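Local coordinates for protein thiaminase-I (Naegleria gruberi, PDB 4HCW) that belongs to the thiaminase I family of enzymes, whose members share a two-lobed fold with periplasmic binding proteins, at residues Tyr117-Phe122 and Tyr231-Cys236. Residues are numbered along the deposited sequence; the frame is centred on the assembly and turned at random.
Sequences YLCSNF and YSESMC
Cys119, on the strand 110-125, turns its sulfur into the angle between the Tyr231 ring and the Glu233 carboxylate. Its CB points toward 231-236, and chi1 of -157° sets SG roughly anti to the backbone N. Cys119 SG stands 3.4 Å from Tyr231 CD1, a sulfur-aromatic contact that is oblique, 46° off the ring normal. The Glu233 chain bends at its second torsion and brings both carboxylate oxygens to Cys119 SG, OE2 at 3.2 Å and OE1 at 3.3 Å. Nearby, Tyr231 CA points its hydrogen almost straight (170°) at Ser120 O, with 3.4 Å between CA and O. Beside this close part, the Phe122 ring meets Ser232 in a buried but wider spacing, Phe122 CE2 to Ser232 OG being 4.0 Å; Leu302 and the helix 317-328 pack on both residues. Ser232 OG is hydrogen-bonded to Leu300 O. The looser side is partly exposed; there Asn121 lies alongside Tyr231, Asn121 OD1 over one ring face, 3.8 Å from Tyr231 CE1. Side-chain packing and a CA-H...O contact, rather than strand pairing, thus join the strand to the start of the 3-10 segment and the residue before it, setting a cysteine sulfur beside a carboxylate and a phenol ring.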
# COMPACT_ATOMS: atom_id res chain seq x y z
N TYR A 117 4.46 5.68 -2.99
CA TYR A 117 3.20 5.05 -3.37
C TYR A 117 2.16 5.11 -2.26
O TYR A 117 2.50 5.13 -1.07
CB TYR A 117 3.44 3.59 -3.77
CG TYR A 117 4.33 3.42 -4.98
CD1 TYR A 117 4.21 4.25 -6.08
CD2 TYR A 117 5.30 2.42 -5.01
CE1 TYR A 117 5.03 4.10 -7.18
CE2 TYR A 117 6.12 2.26 -6.11
CZ TYR A 117 5.98 3.10 -7.20
OH TYR A 117 6.80 2.95 -8.30
N LEU A 118 0.89 5.15 -2.65
CA LEU A 118 -0.21 5.11 -1.71
C LEU A 118 -1.07 3.90 -2.02
O LEU A 118 -1.48 3.69 -3.16
CB LEU A 118 -1.05 6.39 -1.81
CG LEU A 118 -1.45 7.07 -0.50
CD1 LEU A 118 -2.33 8.28 -0.77
CD2 LEU A 118 -2.15 6.09 0.43
N CYS A 119 -1.34 3.08 -1.01
CA CYS A 119 -2.05 1.83 -1.22
C CYS A 119 -3.08 1.57 -0.12
O CYS A 119 -2.91 2.01 1.01
CB CYS A 119 -1.05 0.67 -1.28
SG CYS A 119 -1.64 -0.79 -2.15
N SER A 120 -4.15 0.85 -0.47
CA SER A 120 -5.21 0.52 0.47
C SER A 120 -6.14 -0.55 -0.09
O SER A 120 -6.17 -0.78 -1.30
CB SER A 120 -6.02 1.77 0.84
OG SER A 120 -7.11 1.44 1.68
N ASN A 121 -6.90 -1.20 0.79
CA ASN A 121 -7.90 -2.16 0.36
C ASN A 121 -9.23 -1.47 0.06
O ASN A 121 -10.12 -1.43 0.91
CB ASN A 121 -8.10 -3.26 1.41
CG ASN A 121 -6.92 -4.21 1.49
OD1 ASN A 121 -6.75 -5.08 0.64
ND2 ASN A 121 -6.11 -4.05 2.53
N PHE A 122 -9.36 -0.94 -1.15
CA PHE A 122 -10.54 -0.19 -1.53
C PHE A 122 -11.73 -1.09 -1.84
O PHE A 122 -11.56 -2.30 -2.04
CB PHE A 122 -10.25 0.69 -2.75
CG PHE A 122 -9.10 1.64 -2.56
CD1 PHE A 122 -9.30 2.85 -1.92
CD2 PHE A 122 -7.84 1.33 -3.03
CE1 PHE A 122 -8.25 3.73 -1.74
CE2 PHE A 122 -6.78 2.20 -2.85
CZ PHE A 122 -6.99 3.41 -2.21
N TYR A 231 -6.31 -4.09 -3.40
CA TYR A 231 -5.49 -2.94 -3.77
C TYR A 231 -5.93 -2.42 -5.13
O TYR A 231 -6.46 -3.17 -5.95
CB TYR A 231 -4.01 -3.32 -3.81
CG TYR A 231 -3.52 -4.05 -2.58
CD1 TYR A 231 -3.58 -3.45 -1.33
CD2 TYR A 231 -2.98 -5.32 -2.67
CE1 TYR A 231 -3.13 -4.11 -0.20
CE2 TYR A 231 -2.53 -5.99 -1.54
CZ TYR A 231 -2.61 -5.37 -0.31
OH TYR A 231 -2.16 -6.03 0.81
N SER A 232 -5.70 -1.14 -5.38
CA SER A 232 -6.06 -0.53 -6.65
C SER A 232 -5.23 -1.12 -7.80
O SER A 232 -5.69 -1.17 -8.94
CB SER A 232 -5.91 0.99 -6.60
OG SER A 232 -4.63 1.36 -6.12
N GLU A 233 -4.02 -1.57 -7.48
CA GLU A 233 -3.14 -2.17 -8.48
C GLU A 233 -3.71 -3.49 -9.01
O GLU A 233 -3.34 -3.94 -10.09
CB GLU A 233 -1.74 -2.40 -7.91
CG GLU A 233 -1.10 -1.17 -7.30
CD GLU A 233 -1.34 -1.08 -5.80
OE1 GLU A 233 -2.05 -0.14 -5.37
OE2 GLU A 233 -0.82 -1.94 -5.06
N SER A 234 -4.60 -4.10 -8.23
CA SER A 234 -5.20 -5.37 -8.62
C SER A 234 -6.38 -5.17 -9.56
O SER A 234 -6.97 -6.13 -10.04
CB SER A 234 -5.63 -6.16 -7.38
OG SER A 234 -6.54 -5.41 -6.59
N MET A 235 -6.72 -3.91 -9.82
CA MET A 235 -7.86 -3.58 -10.66
C MET A 235 -7.42 -3.08 -12.03
O MET A 235 -8.24 -2.68 -12.85
CB MET A 235 -8.72 -2.52 -9.98
CG MET A 235 -9.12 -2.86 -8.55
SD MET A 235 -9.86 -1.46 -7.69
CE MET A 235 -10.18 -2.18 -6.09
N CYS A 236 -6.11 -3.12 -12.28
CA CYS A 236 -5.55 -2.55 -13.51
C CYS A 236 -5.99 -3.28 -14.77
O CYS A 236 -6.07 -2.69 -15.84
CB CYS A 236 -4.02 -2.51 -13.43
SG CYS A 236 -3.21 -4.12 -13.57